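Local coordinates for uncharacterized protein (Burkholderia cenocepacia, PDB 6ANS), which is of unknown function but carries two DUF1214 family regions and binds a sodium ion in the crystal, at residues Thr43-Ser47 and Ala235-Glu239; Asp105-Asn109 and Ile323-Lys327; Val116-Glu121 and Leu172-Arg177. All coordinates share one frame; numbering follows the deposited sequence.

Contact 1: Thr43-Ser47 and Ala235-Glu239; sequences TLKRS and AQFVE
Glu239 OE2 is gripped from two directions: Arg46 NE donates to it at 3.0 Å, and a water bound to it at 2.6 Å also donates to Arg46 O. The second carboxylate oxygen completes a side-on salt bridge, Arg46 NH2 to Glu239 OE1 at 2.7 Å. Both oxygens offer their syn lone pairs, yet the guanidinium and carboxylate planes are turned 26° apart, so the fork is slightly twisted. Glu239 gets there with CG anti to its backbone N (chi1 176°) and an extended chain beyond, while the Arg46 chain bends at chi3 to present NE and NH2.

Next to the bridge, Ser47 OG rests against Glu239 CA at 3.2 Å. That hydroxyl donates back to Thr43 O, which also takes the amide of Ser47 on the opposite face of its carbonyl plane. Thr43 CG2 rests 3.7 Å from Ala235 CB; its OG1 bonds to Asp39 O and, through a water, to Gln236 NE2. Leu44 CD2 meets Val238 CG2 at 4.0 Å, where Met74 and Leu73 of helix 60-83 close in. Leu44 also packs on Cys41 of the second subunit.

Helices 35-46 and 224-251 are thus joined by an apolar seam with an ion pair at its edge. The paired oxygens and nitrogens probably favour an ionised Glu239 and fix the rotation of both flat groups.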
ATOM      1  N   THR A  43     -14.845  -0.507  16.235  1.00 31.11           N
ATOM      2  CA  THR A  43     -15.165   0.676  15.447  1.00 31.30           C
ATOM      3  C   THR A  43     -15.185   0.337  13.965  1.00 27.80           C
ATOM      4  O   THR A  43     -16.096   0.743  13.238  1.00 26.25           O
ATOM      5  CB  THR A  43     -14.164   1.791  15.745  1.00 22.36           C
ATOM      6  OG1 THR A  43     -14.204   2.084  17.145  1.00 23.21           O
ATOM      7  CG2 THR A  43     -14.467   3.065  14.905  1.00 22.29           C
ATOM      8  N   LEU A  44     -14.204  -0.436  13.511  1.00 31.91           N
ATOM      9  CA  LEU A  44     -14.237  -0.969  12.153  1.00 26.99           C
ATOM     10  C   LEU A  44     -15.543  -1.699  11.879  1.00 29.07           C
ATOM     11  O   LEU A  44     -16.202  -1.464  10.858  1.00 23.20           O
ATOM     12  CB  LEU A  44     -13.067  -1.923  11.965  1.00 25.75           C
ATOM     13  CG  LEU A  44     -11.837  -1.214  11.471  1.00 45.00           C
ATOM     14  CD1 LEU A  44     -10.660  -2.173  11.424  1.00 51.16           C
ATOM     15  CD2 LEU A  44     -12.230  -0.699  10.089  1.00 50.36           C
ATOM     16  N   LYS A  45     -15.937  -2.585  12.797  1.00 21.08           N
ATOM     17  CA  LYS A  45     -17.159  -3.355  12.603  1.00 25.93           C
ATOM     18  C   LYS A  45     -18.364  -2.437  12.467  1.00 23.36           C
ATOM     19  O   LYS A  45     -19.162  -2.583  11.536  1.00 22.48           O
ATOM     20  CB  LYS A  45     -17.348  -4.342  13.764  1.00 23.44           C
ATOM     21  CG  LYS A  45     -18.608  -5.201  13.682  1.00 23.44           C
ATOM     22  CD  LYS A  45     -18.469  -6.447  14.596  1.00 32.94           C
ATOM     23  CE  LYS A  45     -18.358  -6.067  16.072  1.00 37.43           C
ATOM     24  NZ  LYS A  45     -18.301  -7.256  16.973  1.00 31.48           N
ATOM     25  N   ARG A  46     -18.490  -1.460  13.378  1.00 28.26           N
ATOM     26  CA  ARG A  46     -19.631  -0.556  13.368  1.00 22.73           C
ATOM     27  C   ARG A  46     -19.709   0.251  12.074  1.00 25.13           C
ATOM     28  O   ARG A  46     -20.804   0.648  11.655  1.00 30.87           O
ATOM     29  CB  ARG A  46     -19.548   0.374  14.576  1.00 28.40           C
ATOM     30  CG  ARG A  46     -20.819   1.122  14.872  1.00 30.20           C
ATOM     31  CD  ARG A  46     -20.712   1.927  16.161  1.00 43.88           C
ATOM     32  NE  ARG A  46     -19.759   3.032  16.036  1.00 47.46           N
ATOM     33  CZ  ARG A  46     -18.750   3.234  16.879  1.00 46.64           C
ATOM     34  NH1 ARG A  46     -18.590   2.421  17.920  1.00 45.21           N
ATOM     35  NH2 ARG A  46     -17.918   4.253  16.695  1.00 32.76           N
ATOM     36  N   SER A  47     -18.573   0.473  11.412  1.00 24.67           N
ATOM     37  CA  SER A  47     -18.571   1.152  10.117  1.00 26.91           C
ATOM     38  C   SER A  47     -19.406   0.425   9.070  1.00 26.85           C
ATOM     39  O   SER A  47     -19.849   1.058   8.111  1.00 30.10           O
ATOM     40  CB  SER A  47     -17.150   1.283   9.588  1.00 26.87           C
ATOM     41  OG  SER A  47     -16.397   2.167  10.379  1.00 31.02           O
ATOM     42  N   ALA A 235      -9.292   3.998  12.877  1.00 23.35           N
ATOM     43  CA  ALA A 235     -10.620   3.381  12.903  1.00 25.46           C
ATOM     44  C   ALA A 235     -11.705   4.421  12.695  1.00 27.07           C
ATOM     45  O   ALA A 235     -12.667   4.188  11.955  1.00 22.46           O
ATOM     46  CB  ALA A 235     -10.854   2.632  14.230  1.00 20.82           C
ATOM     47  N   GLN A 236     -11.570   5.578  13.350  1.00 22.15           N
ATOM     48  CA  GLN A 236     -12.580   6.621  13.218  1.00 20.74           C
ATOM     49  C   GLN A 236     -12.565   7.252  11.830  1.00 24.61           C
ATOM     50  O   GLN A 236     -13.604   7.735  11.368  1.00 24.99           O
ATOM     51  CB  GLN A 236     -12.385   7.673  14.316  1.00 21.54           C
ATOM     52  CG  GLN A 236     -12.969   7.227  15.667  1.00 33.18           C
ATOM     53  CD  GLN A 236     -12.168   7.726  16.850  1.00 51.71           C
ATOM     54  OE1 GLN A 236     -11.376   8.668  16.726  1.00 42.68           O
ATOM     55  NE2 GLN A 236     -12.390   7.115  18.022  1.00 55.66           N
ATOM     56  N   PHE A 237     -11.409   7.243  11.156  1.00 25.64           N
ATOM     57  CA  PHE A 237     -11.342   7.679   9.762  1.00 28.29           C
ATOM     58  C   PHE A 237     -12.236   6.826   8.864  1.00 23.74           C
ATOM     59  O   PHE A 237     -12.932   7.360   7.994  1.00 26.43           O
ATOM     60  CB  PHE A 237      -9.892   7.637   9.272  1.00 24.61           C
ATOM     61  CG  PHE A 237      -9.692   8.146   7.858  1.00 27.48           C
ATOM     62  CD1 PHE A 237      -9.418   9.496   7.617  1.00 21.24           C
ATOM     63  CD2 PHE A 237      -9.757   7.270   6.774  1.00 21.75           C
ATOM     64  CE1 PHE A 237      -9.216   9.965   6.314  1.00 29.54           C
ATOM     65  CE2 PHE A 237      -9.566   7.727   5.469  1.00 28.08           C
ATOM     66  CZ  PHE A 237      -9.289   9.082   5.233  1.00 22.98           C
ATOM     67  N   VAL A 238     -12.217   5.501   9.042  1.00 24.15           N
ATOM     68  CA  VAL A 238     -13.063   4.628   8.225  1.00 24.10           C
ATOM     69  C   VAL A 238     -14.531   4.973   8.427  1.00 23.71           C
ATOM     70  O   VAL A 238     -15.289   5.165   7.464  1.00 27.12           O
ATOM     71  CB  VAL A 238     -12.813   3.144   8.559  1.00 24.50           C
ATOM     72  CG1 VAL A 238     -13.815   2.279   7.804  1.00 19.69           C
ATOM     73  CG2 VAL A 238     -11.404   2.745   8.206  1.00 22.85           C
ATOM     74  N   GLU A 239     -14.952   5.065   9.685  1.00 22.62           N
ATOM     75  CA  GLU A 239     -16.357   5.336   9.970  1.00 27.01           C
ATOM     76  C   GLU A 239     -16.771   6.708   9.462  1.00 21.30           C
ATOM     77  O   GLU A 239     -17.804   6.846   8.794  1.00 23.98           O
ATOM     78  CB  GLU A 239     -16.625   5.232  11.471  1.00 26.37           C
ATOM     79  CG  GLU A 239     -18.063   5.589  11.853  1.00 26.10           C
ATOM     80  CD  GLU A 239     -18.465   5.010  13.191  1.00 37.32           C
ATOM     81  OE1 GLU A 239     -17.805   5.375  14.189  1.00 35.73           O
ATOM     82  OE2 GLU A 239     -19.453   4.230  13.253  1.00 35.42           O
TER
HETATM   83  O   HOH W   1     -14.529   4.646  17.987  1.00 40.26           O
HETATM   84  O   HOH W   2     -21.259   3.629  11.527  1.00 27.92           O

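Contact 2: Asp105-Asn109 and Ile323-Lys327; sequences DNPDN and ICVNK
Asn326 reaches across to Asp108 with its amide nitrogen: ND2 donates to Asp108 OD2 over 3.1 Å, almost straight at 172°. The acceptor lies in the plane of the Asn326 amide, but the nitrogen stands well above the carboxylate plane, 60° out of it, and the two flat groups are inclined at 56°. Next to this bond, Cys324 SG comes within 3.5 Å of Asp108 OD2. Pro107 packs on the same cysteine, its CG 4.0 Å from Cys324 CB and, more loosely, 4.4 Å from Ile323 CD1. A water links Asp108 OD1, at 2.9 Å, weakly to the carbonyl of Cys324.

One shell out, both partners are held in place. Asn326 has CG lodged between its backbone N and carbonyl carbon, and its OD1 accepts from the backbone N of Ser329, which with the ND2 bond holds both polar atoms of the amide. Asp108 OD2 has a second donor in Asn305 ND2, on the neighbouring strand 303-309. Asp108 sits within a type I turn closed by Asn109 N to Asn106 O at 3.0 Å; within it Asn106 OD1 takes the amide of Asp108, forming an Asx turn.

The loop runs straight on from Gly103 and Ala104 at the sodium site, and the Pro107 side chain is about 8 Å from the ion. Strand 324-326 is the outermost strand of its sheet. Two side-chain amides converging on Asp108 OD2 would probably favour a charged carboxylate; the same bonds join the loop before strand 109-115 to that sheet.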
ATOM      1  N   ASP A 105     -12.198  10.167  -6.202  1.00 20.81           N
ATOM      2  CA  ASP A 105     -10.778  10.169  -6.535  1.00 21.95           C
ATOM      3  C   ASP A 105     -10.596  10.456  -8.016  1.00 26.04           C
ATOM      4  O   ASP A 105     -11.285   9.874  -8.852  1.00 24.02           O
ATOM      5  CB  ASP A 105     -10.144   8.821  -6.191  1.00 22.43           C
ATOM      6  CG  ASP A 105     -10.851   7.648  -6.882  1.00 28.03           C
ATOM      7  OD1 ASP A 105     -12.050   7.441  -6.599  1.00 25.60           O
ATOM      8  OD2 ASP A 105     -10.226   6.954  -7.725  1.00 27.68           O
ATOM      9  N   ASN A 106      -9.703  11.394  -8.331  1.00 21.25           N
ATOM     10  CA  ASN A 106      -9.437  11.754  -9.717  1.00 25.83           C
ATOM     11  C   ASN A 106      -8.541  10.702 -10.360  1.00 22.77           C
ATOM     12  O   ASN A 106      -7.360  10.609 -10.008  1.00 25.22           O
ATOM     13  CB  ASN A 106      -8.775  13.127  -9.799  1.00 23.93           C
ATOM     14  CG  ASN A 106      -8.698  13.648 -11.228  1.00 25.24           C
ATOM     15  OD1 ASN A 106      -8.825  12.884 -12.187  1.00 23.01           O
ATOM     16  ND2 ASN A 106      -8.527  14.968 -11.372  1.00 23.26           N
ATOM     17  N   PRO A 107      -9.041   9.926 -11.324  1.00 25.71           N
ATOM     18  CA  PRO A 107      -8.188   8.887 -11.930  1.00 24.49           C
ATOM     19  C   PRO A 107      -6.978   9.469 -12.648  1.00 27.83           C
ATOM     20  O   PRO A 107      -5.958   8.787 -12.761  1.00 28.39           O
ATOM     21  CB  PRO A 107      -9.134   8.171 -12.908  1.00 24.50           C
ATOM     22  CG  PRO A 107     -10.523   8.522 -12.448  1.00 22.61           C
ATOM     23  CD  PRO A 107     -10.397   9.933 -11.904  1.00 22.50           C
ATOM     24  N   ASP A 108      -7.030  10.729 -13.072  1.00 30.53           N
ATOM     25  CA  ASP A 108      -5.910  11.368 -13.757  1.00 26.06           C
ATOM     26  C   ASP A 108      -4.889  11.961 -12.807  1.00 26.45           C
ATOM     27  O   ASP A 108      -3.958  12.633 -13.266  1.00 27.82           O
ATOM     28  CB  ASP A 108      -6.421  12.460 -14.691  1.00 23.93           C
ATOM     29  CG  ASP A 108      -7.274  11.899 -15.787  1.00 24.53           C
ATOM     30  OD1 ASP A 108      -6.895  10.826 -16.320  1.00 30.32           O
ATOM     31  OD2 ASP A 108      -8.334  12.481 -16.072  1.00 32.74           O
ATOM     32  N   ASN A 109      -5.033  11.720 -11.511  1.00 27.52           N
ATOM     33  CA  ASN A 109      -4.144  12.278 -10.508  1.00 27.45           C
ATOM     34  C   ASN A 109      -3.193  11.218  -9.972  1.00 22.85           C
ATOM     35  O   ASN A 109      -3.579  10.066  -9.754  1.00 26.77           O
ATOM     36  CB  ASN A 109      -4.936  12.848  -9.323  1.00 27.92           C
ATOM     37  CG  ASN A 109      -5.466  14.243  -9.569  1.00 27.35           C
ATOM     38  OD1 ASN A 109      -5.407  14.756 -10.687  1.00 26.31           O
ATOM     39  ND2 ASN A 109      -6.030  14.866  -8.509  1.00 23.96           N
ATOM     40  N   ILE A 323     -13.704   4.808 -17.810  1.00 28.65           N
ATOM     41  CA  ILE A 323     -14.677   5.396 -16.898  1.00 30.58           C
ATOM     42  C   ILE A 323     -14.297   6.835 -16.569  1.00 36.16           C
ATOM     43  O   ILE A 323     -14.876   7.458 -15.667  1.00 34.82           O
ATOM     44  CB  ILE A 323     -14.836   4.529 -15.630  1.00 30.93           C
ATOM     45  CG1 ILE A 323     -13.493   4.313 -14.917  1.00 25.01           C
ATOM     46  CG2 ILE A 323     -15.460   3.162 -16.013  1.00 25.95           C
ATOM     47  CD1 ILE A 323     -13.167   5.355 -13.850  1.00 30.48           C
ATOM     48  N   CYS A 324     -13.337   7.374 -17.312  1.00 28.96           N
ATOM     49  CA  CYS A 324     -12.912   8.761 -17.175  1.00 38.02           C
ATOM     50  C   CYS A 324     -12.550   9.300 -18.554  1.00 39.50           C
ATOM     51  O   CYS A 324     -11.836   8.647 -19.317  1.00 39.56           O
ATOM     52  CB  CYS A 324     -11.709   8.907 -16.238  1.00 37.71           C
ATOM     53  SG  CYS A 324     -11.324  10.640 -15.851  1.00 40.87           S
ATOM     54  N   VAL A 325     -13.024  10.502 -18.848  1.00 40.02           N
ATOM     55  CA  VAL A 325     -12.747  11.214 -20.089  1.00 42.83           C
ATOM     56  C   VAL A 325     -12.262  12.609 -19.721  1.00 40.17           C
ATOM     57  O   VAL A 325     -12.824  13.243 -18.819  1.00 35.82           O
ATOM     58  CB  VAL A 325     -14.006  11.265 -20.977  1.00 45.50           C
ATOM     59  CG1 VAL A 325     -13.950  12.415 -21.905  1.00 49.32           C
ATOM     60  CG2 VAL A 325     -14.121   9.979 -21.776  1.00 45.09           C
ATOM     61  N   ASN A 326     -11.186  13.068 -20.368  1.00 32.67           N
ATOM     62  CA  ASN A 326     -10.631  14.372 -19.994  1.00 31.36           C
ATOM     63  C   ASN A 326     -10.281  15.254 -21.190  1.00 32.41           C
ATOM     64  O   ASN A 326     -10.558  14.904 -22.340  1.00 38.33           O
ATOM     65  CB  ASN A 326      -9.411  14.197 -19.070  1.00 27.47           C
ATOM     66  CG  ASN A 326      -8.217  13.548 -19.762  1.00 34.94           C
ATOM     67  OD1 ASN A 326      -8.004  13.723 -20.958  1.00 37.74           O
ATOM     68  ND2 ASN A 326      -7.416  12.813 -18.993  1.00 37.83           N
ATOM     69  N   LYS A 327      -9.661  16.407 -20.911  1.00 33.66           N
ATOM     70  CA  LYS A 327      -9.326  17.371 -21.951  1.00 38.20           C
ATOM     71  C   LYS A 327      -8.461  16.744 -23.046  1.00 39.44           C
ATOM     72  O   LYS A 327      -8.561  17.130 -24.215  1.00 32.46           O
ATOM     73  CB  LYS A 327      -8.622  18.573 -21.318  1.00 44.46           C
ATOM     74  CG  LYS A 327      -8.039  19.547 -22.318  1.00 46.73           C
ATOM     75  CD  LYS A 327      -7.623  20.855 -21.669  1.00 54.84           C
ATOM     76  CE  LYS A 327      -7.208  21.867 -22.740  1.00 62.61           C
ATOM     77  NZ  LYS A 327      -6.908  23.215 -22.186  1.00 68.13           N
TER
HETATM   78  O   HOH W   3      -8.831   9.458 -17.918  1.00 57.90           O

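Contact 3: Val116-Glu121 and Leu172-Arg177; sequences VDGRCE and LSATPR
Val116 opens the contact with CG1 against Leu172 CD2 at 4.3 Å, a loose apolar touch with Tyr122 and Met184 packing on both side chains. The chain then turns: a type I turn from Asp117 to Cys120, closed by Cys120 N on Asp117 O. Asp117 OD1 receives the amide of Arg119, an Asx turn, and the Arg119 guanidinium comes round to take the same carboxylate side-on, one nitrogen to each oxygen. This local ion pair probably helps to hold the turn without touching the other segment.

Gly118 brings its carbonyl O to 3.7 Å from Ala174 CB. More telling is the water that bridges the two segments here: it donates to Gly118 O and Cys120 O, both at 2.7 Å, and accepts from Ala174 N at 2.9 Å.

At Glu121 the backbone comes alongside strand 167-173, with CA 3.3 Å from Leu172 O in a CA-H...O contact. Its side chain, with CG anti to the carbonyl carbon (chi1 -60°), runs out past Ser173 to Arg177. There a single oxygen does the work: Arg177 NH2 at 2.7 Å and Arg177 NE both donate to Glu121 OE2. That oxygen lies near the guanidinium plane, but carboxylate and guanidinium are turned 70° apart. Thr175 CG2 sits 3.6 Å above the centre of the guanidinium face. Ser173 OG is modelled so close to Glu121 OE2 that the length of that bond is doubtful; the hydroxyl also accepts the amide of Thr175 in an ST turn.

Glu121 thus carries the ionic tie between the loop entering strand 122-125 and the chain leaving the adjacent strand 167-173. Loading one oxygen with both arginine nitrogens probably concentrates negative charge there, while the water satisfies three backbone groups between the turns.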
ATOM      1  N   VAL A 116       2.256  16.298   8.550  1.00 24.98           N
ATOM      2  CA  VAL A 116       3.207  17.288   9.003  1.00 26.23           C
ATOM      3  C   VAL A 116       2.680  17.856  10.319  1.00 33.16           C
ATOM      4  O   VAL A 116       1.531  17.637  10.699  1.00 32.61           O
ATOM      5  CB  VAL A 116       3.432  18.389   7.943  1.00 30.37           C
ATOM      6  CG1 VAL A 116       4.064  17.804   6.667  1.00 26.61           C
ATOM      7  CG2 VAL A 116       2.115  19.052   7.593  1.00 24.32           C
ATOM      8  N   ASP A 117       3.548  18.581  11.014  1.00 36.98           N
ATOM      9  CA  ASP A 117       3.215  19.318  12.227  1.00 28.64           C
ATOM     10  C   ASP A 117       3.320  20.803  11.897  1.00 28.55           C
ATOM     11  O   ASP A 117       4.414  21.302  11.606  1.00 28.72           O
ATOM     12  CB  ASP A 117       4.178  18.940  13.354  1.00 35.72           C
ATOM     13  CG  ASP A 117       3.834  19.577  14.688  1.00 37.41           C
ATOM     14  OD1 ASP A 117       3.173  20.636  14.725  1.00 36.52           O
ATOM     15  OD2 ASP A 117       4.275  19.018  15.717  1.00 41.57           O
ATOM     16  N   GLY A 118       2.199  21.515  11.982  1.00 30.45           N
ATOM     17  CA  GLY A 118       2.201  22.930  11.628  1.00 37.11           C
ATOM     18  C   GLY A 118       3.107  23.802  12.480  1.00 40.21           C
ATOM     19  O   GLY A 118       3.349  24.962  12.121  1.00 35.92           O
ATOM     20  N   ARG A 119       3.612  23.285  13.589  1.00 36.71           N
ATOM     21  CA  ARG A 119       4.533  24.050  14.413  1.00 36.00           C
ATOM     22  C   ARG A 119       5.985  23.889  13.983  1.00 37.14           C
ATOM     23  O   ARG A 119       6.860  24.549  14.546  1.00 33.92           O
ATOM     24  CB  ARG A 119       4.375  23.637  15.877  1.00 38.68           C
ATOM     25  CG  ARG A 119       2.959  23.848  16.422  1.00 46.55           C
ATOM     26  CD  ARG A 119       2.775  23.120  17.738  1.00 42.04           C
ATOM     27  NE  ARG A 119       2.980  21.683  17.591  1.00 47.67           N
ATOM     28  CZ  ARG A 119       2.925  20.820  18.603  1.00 54.88           C
ATOM     29  NH1 ARG A 119       2.680  21.259  19.833  1.00 61.53           N
ATOM     30  NH2 ARG A 119       3.127  19.525  18.394  1.00 42.71           N
ATOM     31  N   CYS A 120       6.258  23.037  13.003  1.00 32.45           N
ATOM     32  CA  CYS A 120       7.603  22.759  12.528  1.00 33.96           C
ATOM     33  C   CYS A 120       7.741  23.280  11.101  1.00 31.27           C
ATOM     34  O   CYS A 120       6.805  23.847  10.536  1.00 31.20           O
ATOM     35  CB  CYS A 120       7.888  21.250  12.630  1.00 31.44           C
ATOM     36  SG  CYS A 120       7.597  20.605  14.328  1.00 42.82           S
ATOM     37  N   GLU A 121       8.915  23.080  10.505  1.00 30.61           N
ATOM     38  CA  GLU A 121       9.150  23.520   9.135  1.00 29.86           C
ATOM     39  C   GLU A 121       9.657  22.361   8.282  1.00 29.26           C
ATOM     40  O   GLU A 121      10.400  21.502   8.768  1.00 29.96           O
ATOM     41  CB  GLU A 121      10.138  24.679   9.114  1.00 31.06           C
ATOM     42  CG  GLU A 121       9.646  25.892   9.914  1.00 34.13           C
ATOM     43  CD  GLU A 121      10.539  27.105   9.714  1.00 44.19           C
ATOM     44  OE1 GLU A 121      11.766  26.964   9.884  1.00 50.32           O
ATOM     45  OE2 GLU A 121      10.019  28.185   9.370  1.00 44.45           O
ATOM     46  N   LEU A 172       7.474  24.521   3.702  1.00 27.29           N
ATOM     47  CA  LEU A 172       6.228  24.549   4.443  1.00 27.33           C
ATOM     48  C   LEU A 172       6.543  25.167   5.799  1.00 29.48           C
ATOM     49  O   LEU A 172       7.430  24.684   6.511  1.00 34.40           O
ATOM     50  CB  LEU A 172       5.674  23.132   4.602  1.00 25.06           C
ATOM     51  CG  LEU A 172       4.843  22.466   3.506  1.00 33.32           C
ATOM     52  CD1 LEU A 172       5.424  22.653   2.136  1.00 30.72           C
ATOM     53  CD2 LEU A 172       4.684  20.947   3.827  1.00 30.37           C
ATOM     54  N   SER A 173       5.833  26.230   6.156  1.00 30.07           N
ATOM     55  CA  SER A 173       6.113  26.854   7.439  1.00 31.56           C
ATOM     56  C   SER A 173       4.954  27.751   7.841  1.00 33.24           C
ATOM     57  O   SER A 173       4.292  28.354   6.991  1.00 28.64           O
ATOM     58  CB  SER A 173       7.411  27.670   7.388  1.00 29.79           C
ATOM     59  OG  SER A 173       7.745  28.143   8.678  1.00 41.62           O
ATOM     60  N   ALA A 174       4.717  27.834   9.150  1.00 32.60           N
ATOM     61  CA  ALA A 174       3.815  28.869   9.631  1.00 30.58           C
ATOM     62  C   ALA A 174       4.491  30.233   9.625  1.00 37.25           C
ATOM     63  O   ALA A 174       3.803  31.256   9.668  1.00 35.86           O
ATOM     64  CB  ALA A 174       3.309  28.527  11.033  1.00 33.52           C
ATOM     65  N   THR A 175       5.817  30.262   9.567  1.00 32.36           N
ATOM     66  CA  THR A 175       6.589  31.488   9.490  1.00 33.73           C
ATOM     67  C   THR A 175       6.822  31.863   8.029  1.00 33.28           C
ATOM     68  O   THR A 175       7.232  31.011   7.237  1.00 32.26           O
ATOM     69  CB  THR A 175       7.925  31.334  10.206  1.00 41.03           C
ATOM     70  OG1 THR A 175       7.691  30.957  11.566  1.00 50.66           O
ATOM     71  CG2 THR A 175       8.686  32.652  10.200  1.00 40.71           C
ATOM     72  N   PRO A 176       6.553  33.105   7.632  1.00 34.18           N
ATOM     73  CA  PRO A 176       6.760  33.489   6.229  1.00 34.02           C
ATOM     74  C   PRO A 176       8.221  33.340   5.820  1.00 34.49           C
ATOM     75  O   PRO A 176       9.133  33.776   6.527  1.00 35.98           O
ATOM     76  CB  PRO A 176       6.307  34.952   6.189  1.00 37.38           C
ATOM     77  CG  PRO A 176       5.417  35.114   7.398  1.00 40.66           C
ATOM     78  CD  PRO A 176       5.988  34.201   8.439  1.00 35.57           C
ATOM     79  N   ARG A 177       8.427  32.727   4.658  1.00 34.81           N
ATOM     80  CA  ARG A 177       9.743  32.528   4.059  1.00 45.56           C
ATOM     81  C   ARG A 177       9.734  33.069   2.632  1.00 44.73           C
ATOM     82  O   ARG A 177       8.684  33.185   1.993  1.00 37.29           O
ATOM     83  CB  ARG A 177      10.159  31.042   4.042  1.00 43.71           C
ATOM     84  CG  ARG A 177      10.230  30.338   5.417  1.00 44.14           C
ATOM     85  CD  ARG A 177      11.244  30.980   6.380  1.00 48.03           C
ATOM     86  NE  ARG A 177      11.185  30.384   7.722  1.00 50.47           N
ATOM     87  CZ  ARG A 177      11.657  30.958   8.832  1.00 54.63           C
ATOM     88  NH1 ARG A 177      12.220  32.163   8.783  1.00 57.39           N
ATOM     89  NH2 ARG A 177      11.548  30.335  10.002  1.00 49.73           N
TER
HETATM   90  O   HOH W   4       5.638  26.128  11.363  1.00 26.25           O

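From the N terminus, helix 35-46 supplies the first half of contact 1, which waits until helix 224-251 to be closed. Before that, the loop at 105-109 opens contact 2, and the chain enters the first family region, where 116-121 and 172-177 meet in contact 3, the shortest closure. Contact 3 therefore falls inside the spans of both others, whereas contacts 1 and 2 cross, because 323-327 comes after 235-239. None touches another; the centres lie about 28 to 32 Å apart. Contact 1 joins two helices, contact 2 fastens the loop near the sodium to a later sheet, and contact 3 ties the loop before strand 122-125 to the end of strand 167-173.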